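PDB 4R5O: quinonprotein alcohol dehydrogenase-like protein from Bacteroides thetaiotaomicron VPI-5482, which is of unknown function but binds calcium ions and joins an immunoglobulin-like domain to a seven-bladed beta-propeller. Local coordinates for residues G151-L156 with K173-E178; A181-N186 with R206-K211; V281-K284 with V288-L291; I339-L342 with A348-K351. All blocks are in the same frame, centred on the assembly; numbering follows the deposited sequence.

Contact 1 of 4, residues G151-L156 with K173-E178; sequences GKFYLL and KTLYYE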
loop_
_atom_site.group_PDB
_atom_site.type_symbol
_atom_site.label_atom_id
_atom_site.label_comp_id
_atom_site.label_asym_id
_atom_site.label_seq_id
_atom_site.Cartn_x
_atom_site.Cartn_y
_atom_site.Cartn_z
ATOM N N GLY A 151 7.595 9.358 4.417
ATOM C CA GLY A 151 6.187 9.621 4.700
ATOM C C GLY A 151 5.275 9.466 3.493
ATOM O O GLY A 151 4.160 10.006 3.499
ATOM N N LYS A 152 5.735 8.709 2.454
ATOM C CA LYS A 152 4.985 8.473 1.226
ATOM C C LYS A 152 4.931 6.982 0.878
ATOM O O LYS A 152 5.823 6.209 1.239
ATOM C CB LYS A 152 5.623 9.249 0.033
ATOM C CG LYS A 152 5.865 10.763 0.220
ATOM C CD LYS A 152 4.567 11.572 0.362
ATOM C CE LYS A 152 4.733 13.000 0.839
ATOM N NZ LYS A 152 5.117 13.082 2.273
ATOM N N PHE A 153 3.895 6.593 0.145
ATOM C CA PHE A 153 3.774 5.270 -0.427
ATOM C C PHE A 153 4.154 5.378 -1.885
ATOM O O PHE A 153 3.462 6.051 -2.648
ATOM C CB PHE A 153 2.385 4.635 -0.246
ATOM C CG PHE A 153 1.882 4.403 1.160
ATOM C CD1 PHE A 153 2.714 3.841 2.128
ATOM C CD2 PHE A 153 0.524 4.572 1.470
ATOM C CE1 PHE A 153 2.229 3.570 3.419
ATOM C CE2 PHE A 153 0.037 4.275 2.750
ATOM C CZ PHE A 153 0.896 3.783 3.718
ATOM N N TYR A 154 5.307 4.817 -2.250
ATOM C CA TYR A 154 5.753 4.805 -3.635
ATOM C C TYR A 154 5.292 3.526 -4.251
ATOM O O TYR A 154 5.703 2.473 -3.794
ATOM C CB TYR A 154 7.272 4.977 -3.755
ATOM C CG TYR A 154 7.769 6.272 -3.167
ATOM C CD1 TYR A 154 7.689 7.462 -3.884
ATOM C CD2 TYR A 154 8.360 6.306 -1.914
ATOM C CE1 TYR A 154 8.159 8.657 -3.356
ATOM C CE2 TYR A 154 8.843 7.493 -1.378
ATOM C CZ TYR A 154 8.741 8.666 -2.105
ATOM O OH TYR A 154 9.233 9.831 -1.582
ATOM N N LEU A 155 4.373 3.607 -5.214
ATOM C CA LEU A 155 3.800 2.437 -5.874
ATOM C C LEU A 155 4.319 2.329 -7.308
ATOM O O LEU A 155 4.290 3.300 -8.070
ATOM C CB LEU A 155 2.254 2.498 -5.848
ATOM C CG LEU A 155 1.461 1.657 -6.867
ATOM C CD1 LEU A 155 1.568 0.158 -6.585
ATOM C CD2 LEU A 155 0.019 2.044 -6.882
ATOM N N LEU A 156 4.771 1.115 -7.661
ATOM C CA LEU A 156 5.164 0.716 -9.002
ATOM C C LEU A 156 4.225 -0.381 -9.441
ATOM O O LEU A 156 4.154 -1.417 -8.770
ATOM C CB LEU A 156 6.646 0.277 -9.090
ATOM C CG LEU A 156 7.092 -0.355 -10.409
ATOM C CD1 LEU A 156 7.145 0.666 -11.515
ATOM C CD2 LEU A 156 8.434 -0.996 -10.254
ATOM N N LYS A 173 0.130 9.066 5.423
ATOM C CA LYS A 173 -0.762 9.370 6.542
ATOM C C LYS A 173 -2.230 9.539 6.085
ATOM O O LYS A 173 -3.144 9.024 6.746
ATOM C CB LYS A 173 -0.305 10.657 7.280
ATOM C CG LYS A 173 -1.046 10.871 8.608
ATOM C CD LYS A 173 -0.593 12.098 9.408
ATOM C CE LYS A 173 -1.159 12.128 10.821
ATOM N NZ LYS A 173 -0.739 10.939 11.648
ATOM N N THR A 174 -2.450 10.272 4.984
ATOM C CA THR A 174 -3.792 10.612 4.522
ATOM C C THR A 174 -4.319 9.722 3.415
ATOM O O THR A 174 -5.542 9.643 3.271
ATOM C CB THR A 174 -3.806 12.039 4.003
ATOM O OG1 THR A 174 -2.822 12.153 2.970
ATOM C CG2 THR A 174 -3.555 13.061 5.102
ATOM N N LEU A 175 -3.437 9.106 2.605
ATOM C CA LEU A 175 -3.778 8.239 1.454
ATOM C C LEU A 175 -4.169 9.127 0.249
ATOM O O LEU A 175 -4.719 8.652 -0.741
ATOM C CB LEU A 175 -4.895 7.223 1.808
ATOM C CG LEU A 175 -4.831 5.868 1.159
ATOM C CD1 LEU A 175 -3.491 5.131 1.505
ATOM C CD2 LEU A 175 -5.978 5.043 1.587
ATOM N N TYR A 176 -3.831 10.417 0.324
ATOM C CA TYR A 176 -4.068 11.385 -0.732
ATOM C C TYR A 176 -3.068 11.175 -1.844
ATOM O O TYR A 176 -1.868 11.031 -1.582
ATOM C CB TYR A 176 -3.987 12.841 -0.205
ATOM C CG TYR A 176 -5.027 13.308 0.802
ATOM C CD1 TYR A 176 -6.061 12.470 1.215
ATOM C CD2 TYR A 176 -4.988 14.599 1.328
ATOM C CE1 TYR A 176 -7.011 12.895 2.145
ATOM C CE2 TYR A 176 -5.952 15.045 2.238
ATOM C CZ TYR A 176 -6.966 14.190 2.641
ATOM O OH TYR A 176 -7.934 14.611 3.528
ATOM N N TYR A 177 -3.561 11.163 -3.084
ATOM C CA TYR A 177 -2.771 11.079 -4.285
ATOM C C TYR A 177 -1.914 12.338 -4.402
ATOM O O TYR A 177 -2.423 13.433 -4.182
ATOM C CB TYR A 177 -3.709 10.889 -5.497
ATOM C CG TYR A 177 -3.053 11.083 -6.851
ATOM C CD1 TYR A 177 -2.409 10.028 -7.499
ATOM C CD2 TYR A 177 -3.086 12.314 -7.489
ATOM C CE1 TYR A 177 -1.811 10.205 -8.746
ATOM C CE2 TYR A 177 -2.476 12.508 -8.720
ATOM C CZ TYR A 177 -1.854 11.450 -9.359
ATOM O OH TYR A 177 -1.277 11.681 -10.591
ATOM N N GLU A 178 -0.627 12.199 -4.713
ATOM C CA GLU A 178 0.202 13.379 -4.885
ATOM C C GLU A 178 0.587 13.535 -6.338
ATOM O O GLU A 178 0.364 14.603 -6.918
ATOM C CB GLU A 178 1.438 13.350 -4.010
ATOM C CG GLU A 178 1.082 13.551 -2.554
ATOM C CD GLU A 178 2.263 13.738 -1.632
ATOM O OE1 GLU A 178 3.417 13.669 -2.114
ATOM O OE2 GLU A 178 2.030 13.986 -0.428
HETATM O O HOH W 1 2.671 11.416 5.323
#

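Contact 2 of 4, residues A181-N186 with R206-K211; sequences AVVGAN and RRIDLK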
loop_
_atom_site.group_PDB
_atom_site.type_symbol
_atom_site.label_atom_id
_atom_site.label_comp_id
_atom_site.label_asym_id
_atom_site.label_seq_id
_atom_site.Cartn_x
_atom_site.Cartn_y
_atom_site.Cartn_z
ATOM N N ALA A 181 3.336 8.989 -12.895
ATOM C CA ALA A 181 4.001 9.137 -14.187
ATOM C C ALA A 181 4.211 7.801 -14.876
ATOM O O ALA A 181 4.115 6.740 -14.261
ATOM C CB ALA A 181 5.350 9.823 -14.015
ATOM N N VAL A 182 4.502 7.875 -16.168
ATOM C CA VAL A 182 4.813 6.759 -17.053
ATOM C C VAL A 182 6.266 6.411 -16.858
ATOM O O VAL A 182 7.084 7.317 -16.723
ATOM C CB VAL A 182 4.497 7.164 -18.531
ATOM C CG1 VAL A 182 4.899 6.084 -19.534
ATOM C CG2 VAL A 182 3.039 7.563 -18.710
ATOM N N VAL A 183 6.607 5.117 -16.817
ATOM C CA VAL A 183 8.000 4.657 -16.709
ATOM C C VAL A 183 8.192 3.672 -17.863
ATOM O O VAL A 183 8.859 3.985 -18.849
ATOM C CB VAL A 183 8.377 4.078 -15.315
ATOM C CG1 VAL A 183 9.854 3.699 -15.260
ATOM C CG2 VAL A 183 8.034 5.051 -14.192
ATOM N N GLY A 184 7.508 2.542 -17.774
ATOM C CA GLY A 184 7.504 1.515 -18.803
ATOM C C GLY A 184 6.698 0.305 -18.390
ATOM O O GLY A 184 6.393 0.109 -17.206
ATOM N N ALA A 185 6.332 -0.512 -19.387
ATOM C CA ALA A 185 5.630 -1.773 -19.202
ATOM C C ALA A 185 6.546 -2.851 -18.619
ATOM O O ALA A 185 7.773 -2.849 -18.882
ATOM C CB ALA A 185 5.079 -2.249 -20.535
ATOM N N ASN A 186 5.938 -3.770 -17.821
ATOM C CA ASN A 186 6.542 -4.978 -17.233
ATOM C C ASN A 186 7.721 -4.652 -16.303
ATOM O O ASN A 186 8.759 -5.324 -16.326
ATOM C CB ASN A 186 7.007 -5.922 -18.352
ATOM C CG ASN A 186 5.894 -6.335 -19.277
ATOM O OD1 ASN A 186 6.025 -6.290 -20.498
ATOM N ND2 ASN A 186 4.744 -6.665 -18.715
ATOM N N ARG A 206 16.592 1.658 -14.016
ATOM C CA ARG A 206 16.138 3.024 -14.260
ATOM C C ARG A 206 16.192 3.824 -12.993
ATOM O O ARG A 206 15.718 3.339 -11.968
ATOM C CB ARG A 206 14.710 3.059 -14.819
ATOM C CG ARG A 206 14.510 2.299 -16.087
ATOM C CD ARG A 206 13.042 2.052 -16.222
ATOM N NE ARG A 206 12.708 1.323 -17.441
ATOM C CZ ARG A 206 12.363 1.911 -18.579
ATOM N NH1 ARG A 206 12.325 3.244 -18.666
ATOM N NH2 ARG A 206 12.061 1.180 -19.644
ATOM N N ARG A 207 16.765 5.034 -13.043
ATOM C CA ARG A 207 16.741 5.950 -11.906
ATOM C C ARG A 207 15.544 6.814 -12.057
ATOM O O ARG A 207 15.340 7.351 -13.136
ATOM C CB ARG A 207 18.034 6.786 -11.796
ATOM C CG ARG A 207 18.035 7.740 -10.584
ATOM C CD ARG A 207 19.271 8.605 -10.500
ATOM N NE ARG A 207 19.439 9.468 -11.670
ATOM C CZ ARG A 207 20.319 9.255 -12.649
ATOM N NH1 ARG A 207 21.169 8.233 -12.583
ATOM N NH2 ARG A 207 20.383 10.084 -13.679
ATOM N N ILE A 208 14.749 6.957 -11.018
ATOM C CA ILE A 208 13.576 7.833 -11.068
ATOM C C ILE A 208 13.775 8.974 -10.029
ATOM O O ILE A 208 14.250 8.734 -8.915
ATOM C CB ILE A 208 12.222 7.048 -10.863
ATOM C CG1 ILE A 208 10.981 7.987 -11.052
ATOM C CG2 ILE A 208 12.169 6.232 -9.541
ATOM C CD1 ILE A 208 9.695 7.315 -11.430
ATOM N N ASP A 209 13.475 10.220 -10.442
ATOM C CA ASP A 209 13.506 11.397 -9.561
ATOM C C ASP A 209 12.189 11.410 -8.813
ATOM O O ASP A 209 11.141 11.436 -9.450
ATOM C CB ASP A 209 13.754 12.683 -10.381
ATOM C CG ASP A 209 13.906 13.961 -9.574
ATOM O OD1 ASP A 209 12.973 14.302 -8.808
ATOM O OD2 ASP A 209 14.898 14.675 -9.789
ATOM N N LEU A 210 12.211 11.335 -7.486
ATOM C CA LEU A 210 10.976 11.219 -6.688
ATOM C C LEU A 210 10.177 12.564 -6.600
ATOM O O LEU A 210 9.083 12.566 -6.033
ATOM C CB LEU A 210 11.294 10.710 -5.269
ATOM C CG LEU A 210 11.916 9.298 -5.213
ATOM C CD1 LEU A 210 12.226 8.884 -3.810
ATOM C CD2 LEU A 210 11.027 8.261 -5.866
ATOM N N LYS A 211 10.651 13.649 -7.252
ATOM C CA LYS A 211 9.932 14.925 -7.276
ATOM C C LYS A 211 9.340 15.161 -8.673
ATOM O O LYS A 211 8.105 15.265 -8.800
ATOM C CB LYS A 211 10.833 16.103 -6.851
ATOM C CG LYS A 211 11.668 15.870 -5.554
ATOM C CD LYS A 211 10.848 15.528 -4.277
ATOM C CE LYS A 211 11.746 15.279 -3.078
ATOM N NZ LYS A 211 10.974 14.856 -1.879
#

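Contact 3 of 4, residues V281-K284 with V288-L291; sequences VLAK and VYTL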
loop_
_atom_site.group_PDB
_atom_site.type_symbol
_atom_site.label_atom_id
_atom_site.label_comp_id
_atom_site.label_asym_id
_atom_site.label_seq_id
_atom_site.Cartn_x
_atom_site.Cartn_y
_atom_site.Cartn_z
ATOM N N VAL A 281 16.317 -7.965 5.212
ATOM C CA VAL A 281 15.732 -7.278 6.357
ATOM C C VAL A 281 16.858 -6.698 7.219
ATOM O O VAL A 281 17.888 -7.338 7.424
ATOM C CB VAL A 281 14.766 -8.178 7.200
ATOM C CG1 VAL A 281 13.545 -8.598 6.389
ATOM C CG2 VAL A 281 15.458 -9.408 7.787
ATOM N N LEU A 282 16.652 -5.475 7.709
ATOM C CA LEU A 282 17.577 -4.844 8.652
ATOM C C LEU A 282 17.157 -5.267 10.053
ATOM O O LEU A 282 16.041 -4.950 10.460
ATOM C CB LEU A 282 17.622 -3.311 8.486
ATOM C CG LEU A 282 18.535 -2.563 9.476
ATOM C CD1 LEU A 282 20.041 -2.827 9.185
ATOM C CD2 LEU A 282 18.239 -1.087 9.467
ATOM N N ALA A 283 17.998 -6.057 10.747
ATOM C CA ALA A 283 17.680 -6.571 12.089
ATOM C C ALA A 283 18.140 -5.606 13.177
ATOM O O ALA A 283 18.806 -4.609 12.872
ATOM C CB ALA A 283 18.304 -7.926 12.301
ATOM N N LYS A 284 17.754 -5.892 14.455
ATOM C CA LYS A 284 18.022 -5.020 15.620
ATOM C C LYS A 284 19.529 -4.940 15.914
ATOM O O LYS A 284 19.958 -3.935 16.473
ATOM C CB LYS A 284 17.266 -5.470 16.877
ATOM C CG LYS A 284 17.200 -4.371 17.935
ATOM C CD LYS A 284 16.713 -4.876 19.262
ATOM C CE LYS A 284 16.807 -3.781 20.292
ATOM N NZ LYS A 284 16.420 -4.271 21.637
ATOM N N VAL A 288 22.089 -6.632 8.030
ATOM C CA VAL A 288 21.104 -7.008 7.021
ATOM C C VAL A 288 21.162 -8.495 6.880
ATOM O O VAL A 288 22.245 -9.071 6.826
ATOM C CB VAL A 288 21.312 -6.261 5.684
ATOM C CG1 VAL A 288 20.576 -6.931 4.524
ATOM C CG2 VAL A 288 20.871 -4.810 5.843
ATOM N N TYR A 289 19.980 -9.116 6.832
ATOM C CA TYR A 289 19.814 -10.548 6.696
ATOM C C TYR A 289 19.030 -10.907 5.476
ATOM O O TYR A 289 18.047 -10.256 5.152
ATOM C CB TYR A 289 19.095 -11.123 7.932
ATOM C CG TYR A 289 19.919 -11.131 9.191
ATOM C CD1 TYR A 289 20.116 -9.965 9.926
ATOM C CD2 TYR A 289 20.392 -12.324 9.727
ATOM C CE1 TYR A 289 20.857 -9.971 11.108
ATOM C CE2 TYR A 289 21.122 -12.348 10.917
ATOM C CZ TYR A 289 21.349 -11.167 11.604
ATOM O OH TYR A 289 22.027 -11.202 12.790
ATOM N N THR A 290 19.425 -11.986 4.832
ATOM C CA THR A 290 18.699 -12.575 3.718
ATOM C C THR A 290 18.863 -14.087 3.862
ATOM O O THR A 290 19.394 -14.542 4.859
ATOM C CB THR A 290 19.155 -11.998 2.367
ATOM O OG1 THR A 290 18.215 -12.389 1.353
ATOM C CG2 THR A 290 20.601 -12.388 1.982
ATOM N N LEU A 291 18.375 -14.848 2.894
ATOM C CA LEU A 291 18.506 -16.304 2.855
ATOM C C LEU A 291 19.318 -16.748 1.652
ATOM O O LEU A 291 19.326 -16.094 0.597
ATOM C CB LEU A 291 17.132 -17.012 2.820
ATOM C CG LEU A 291 16.133 -16.772 3.934
ATOM C CD1 LEU A 291 14.921 -17.582 3.677
ATOM C CD2 LEU A 291 16.689 -17.112 5.305
#

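Contact 4 of 4, residues I339-L342 with A348-K351; sequences IIYL and AIYK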
loop_
_atom_site.group_PDB
_atom_site.type_symbol
_atom_site.label_atom_id
_atom_site.label_comp_id
_atom_site.label_asym_id
_atom_site.label_seq_id
_atom_site.Cartn_x
_atom_site.Cartn_y
_atom_site.Cartn_z
ATOM N N ILE A 339 15.008 -10.554 16.785
ATOM C CA ILE A 339 14.132 -11.520 16.149
ATOM C C ILE A 339 13.934 -11.244 14.647
ATOM O O ILE A 339 13.860 -10.095 14.195
ATOM C CB ILE A 339 12.761 -11.429 16.899
ATOM C CG1 ILE A 339 12.838 -12.112 18.268
ATOM C CG2 ILE A 339 11.584 -12.001 16.109
ATOM C CD1 ILE A 339 11.613 -11.886 19.123
ATOM N N ILE A 340 13.795 -12.344 13.897
ATOM C CA ILE A 340 13.382 -12.380 12.501
ATOM C C ILE A 340 12.323 -13.477 12.375
ATOM O O ILE A 340 12.537 -14.608 12.821
ATOM C CB ILE A 340 14.518 -12.548 11.461
ATOM C CG1 ILE A 340 15.604 -11.470 11.640
ATOM C CG2 ILE A 340 13.934 -12.561 10.025
ATOM C CD1 ILE A 340 16.803 -11.630 10.811
ATOM N N TYR A 341 11.173 -13.123 11.822
ATOM C CA TYR A 341 10.131 -14.077 11.495
ATOM C C TYR A 341 10.321 -14.516 10.040
ATOM O O TYR A 341 10.547 -13.660 9.186
ATOM C CB TYR A 341 8.735 -13.494 11.734
ATOM C CG TYR A 341 8.433 -13.175 13.175
ATOM C CD1 TYR A 341 7.944 -14.150 14.040
ATOM C CD2 TYR A 341 8.574 -11.882 13.665
ATOM C CE1 TYR A 341 7.654 -13.856 15.372
ATOM C CE2 TYR A 341 8.267 -11.574 14.991
ATOM C CZ TYR A 341 7.818 -12.569 15.843
ATOM O OH TYR A 341 7.487 -12.279 17.139
ATOM N N LEU A 342 10.272 -15.825 9.759
ATOM C CA LEU A 342 10.415 -16.329 8.393
ATOM C C LEU A 342 9.469 -17.520 8.208
ATOM O O LEU A 342 9.086 -18.157 9.186
ATOM C CB LEU A 342 11.877 -16.684 8.007
ATOM C CG LEU A 342 12.699 -17.764 8.733
ATOM C CD1 LEU A 342 13.998 -17.979 8.011
ATOM C CD2 LEU A 342 13.037 -17.391 10.171
ATOM N N ALA A 348 4.473 -22.728 7.833
ATOM C CA ALA A 348 4.829 -22.543 9.244
ATOM C C ALA A 348 5.681 -21.280 9.389
ATOM O O ALA A 348 6.349 -20.871 8.436
ATOM C CB ALA A 348 5.566 -23.766 9.795
ATOM N N ILE A 349 5.635 -20.649 10.560
ATOM C CA ILE A 349 6.403 -19.451 10.828
ATOM C C ILE A 349 7.389 -19.818 11.888
ATOM O O ILE A 349 7.050 -20.489 12.864
ATOM C CB ILE A 349 5.482 -18.248 11.203
ATOM C CG1 ILE A 349 4.663 -17.831 9.955
ATOM C CG2 ILE A 349 6.266 -17.031 11.749
ATOM C CD1 ILE A 349 3.424 -17.196 10.244
ATOM N N TYR A 350 8.635 -19.445 11.635
ATOM C CA TYR A 350 9.757 -19.599 12.529
ATOM C C TYR A 350 10.147 -18.239 13.066
ATOM O O TYR A 350 10.134 -17.257 12.324
ATOM C CB TYR A 350 10.920 -20.279 11.806
ATOM C CG TYR A 350 10.689 -21.750 11.543
ATOM C CD1 TYR A 350 9.958 -22.175 10.436
ATOM C CD2 TYR A 350 11.212 -22.720 12.392
ATOM C CE1 TYR A 350 9.726 -23.528 10.199
ATOM C CE2 TYR A 350 10.999 -24.078 12.155
ATOM C CZ TYR A 350 10.255 -24.478 11.055
ATOM O OH TYR A 350 10.048 -25.814 10.789
ATOM N N LYS A 351 10.415 -18.170 14.372
ATOM C CA LYS A 351 10.891 -16.961 15.053
ATOM C C LYS A 351 12.367 -17.153 15.324
ATOM O O LYS A 351 12.727 -17.860 16.271
ATOM C CB LYS A 351 10.090 -16.661 16.335
ATOM C CG LYS A 351 10.590 -15.434 17.071
ATOM C CD LYS A 351 9.728 -15.002 18.256
ATOM C CE LYS A 351 9.862 -15.819 19.507
ATOM N NZ LYS A 351 8.997 -15.264 20.579
#

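Contact 1 of 4, residues G151-L156 with K173-E178
Lys152 and Phe153 meet Glu178 and Leu175 within one four-stranded blade of the seven-bladed beta-propeller. Strand 152-158 and the turn entering strand 177-181 are not paired directly: strand 167-171 lies between them in the sheet, and no direct hydrogen bond joins 151-156 to 173-178. At the start of the second segment a water bridges the gap, donating to Gly151 O at 2.7 Å and accepting only weakly from the backbone N of Lys173. Leu175 comes next, sending CD1 to the edge of the Phe153 ring, close to its plane, 3.8 Å from CE2. Phe105, Phe112 and His148 also meet this ring, so the leucine adds an aliphatic contact to a ring already met by other aromatic residues. Just beyond Leu175, Asn131 takes the backbone N of Tyr177 through OD1. Glu178 closes the segment. Its chain, extended beyond CG, crosses that of Lys152 at about a right angle, and the carboxylate rests against lysine methylenes, with OE1 3.4 Å from Lys152 CD. The charged ends stay apart, Lys152 NZ lying 4.2 Å from Glu178 OE2, beyond a salt bridge; a long, weak ion pair links the same nitrogen to Asp171. With an alanine in place of Lys152, the Glu178 carboxylate would probably lose its methylene cover and the positive charge close to it. The offset of the ammonium follows from a bend at the end of the lysine chain (chi4 -71°), where NZ makes a weak 3.4 Å hydrogen bond to Gly151 O.

Contact 2 of 4, residues A181-N186 with R206-K211
Val183 faces Arg206 and Ile208 across backbones that run in nearly opposite senses without pairing. The nearest CA atoms, those of Val183 and Ile208, are 8.5 Å apart, and no hydrogen bond crosses, so the gap between the irregular 181-186 segment and strand 204-209 is bridged by side chains, in part against the Val183 backbone. Val183 uses both methyls. CG1, placed anti to its own N (chi1 -177°), lies 3.7 Å from Arg206 CD, the two side chains sliding past each other in opposite directions. The second methyl, CG2, reaches Ile208 CD1 at 3.9 Å, here with the side chains nearly perpendicular. Because the Arg206 chain is extended from CG to NE, its guanidinium is carried past the valine methyl to the valine backbone, and Val183 C lies over one face of the planar group. Arg206 NH1 is 3.5 Å from Val183 O, but this is proximity and not a hydrogen bond. Polar partners of the guanidinium include Asp203, which forms a salt bridge with NH2, and Asn215, whose OD1 bonds to NH1. The contact thus sits where two propeller blades adjoin: 181-186 leads from strand 177-181 of one blade to strand 189-192 of the next. Phe167 of strand 167-171 packs on Val183 and Ile208 from the first blade, while Val200 of strand 197-201 touches the same two residues from the second.

Contact 3 of 4, residues V281-K284 with V288-L291
Val281 and Tyr289 form an antiparallel hydrogen-bonded pair, their CA atoms 5.2 Å apart, followed by the non-hydrogen-bonded pair of Leu282 with Val288. This register defines a beta hairpin: strand 281-282 is the edge strand of a four-stranded propeller blade and strand 288-294 the strand beside it. Two backbone bonds hold the first pair, Val281 N to Tyr289 O at 2.9 Å and the reciprocal Tyr289 N to Val281 O, both straight (164° at the hydrogen) and both in the carbonyl plane. The same Val281 O also receives a CA-H...O contact from Val288, so one oxygen serves two neighbouring donors. The pairs put their side chains on opposite faces of the sheet. On the face of Leu282 and Val288 the overlap is slight: Leu282 CD1 touches Val288 CG2 at 4.0 Å, the two side chains crossing at about a right angle. The face of Val281 and Tyr289 is the more heavily covered. Here Val281 CG2 lies 4.0 Å from Tyr289 CB, while the tyrosine ring, with CG anti to the carbonyl carbon (chi1 -71°), continues along the hairpin towards Ala283. The methyl of Ala283 meets the ring obliquely, close to both CD1 and CE1. Ile340 of strand 339-343 covers this face as well, placing the pair against the following blade. The phenol end belongs to the turn: Tyr289 OH is hydrogen-bonded to Asp285 OD2, while Tyr289 CE1 stands 3.5 Å from Ala283 CB.

Contact 4 of 4, residues I339-L342 with A348-K351
Tyr341 packs beside Lys351 in a beta hairpin of the propeller, where strands 339-343 and 349-353 pair antiparallel (169° between the axes of the short segments). The backbone bonds fall on Leu342 and Tyr350, the Tyr350 N to Leu342 O bond being 2.8 Å long and nearly straight. Tyr341 and Lys351 form the adjacent non-hydrogen-bonded pair, with side chains lying alongside and pointing the same way. From CB, which passes 4.1 Å from Tyr350 O, the tyrosine chain turns anti to its carbonyl carbon (chi1 -65°). CD1 then reaches Ile349 CG2 at 4.0 Å, and CE1 meets CG and CD of Lys351. CZ follows the same methylenes, and OH ends 3.7 Å from Lys351 CD. The lysine lies obliquely to the ring, whereas Ile339 CG2 sits over one ring face, offset toward the rim. A serine in place of Tyr341 would probably take away one flank of the aliphatic part of Lys351 and open a gap beside Ile349 and Ile339. Phe364 and leucines of strands 371-379 and 386-392 also pack on Tyr341, tying this face to the next blade. On the face of Leu342 and Tyr350, the Tyr350 ring stacks on Phe316, and Leu342 CD2 rests 3.9 Å from Tyr350 CB.

How the contacts relate
From the N terminus the four contacts follow in series, none nested in or crossing another. Contact 1 closes a 16-residue loop inside one propeller blade, and contact 2, spanning 19 residues, joins the exit of that blade to the third strand of the next. They touch through Tyr154 CE1 and Leu210 CD2, 3.8 Å apart. Contacts 3 and 4 close short hairpins, with three and five residues between their segments, in two successive blades. Ile340 CD1 of contact 4 lies 3.5 Å from Tyr289 CG of contact 3, and Leu342 meets Leu291. The two touching pairs remain separate: even contacts 1 and 3, the closest across them, keep their nearest atoms about 16 Å apart.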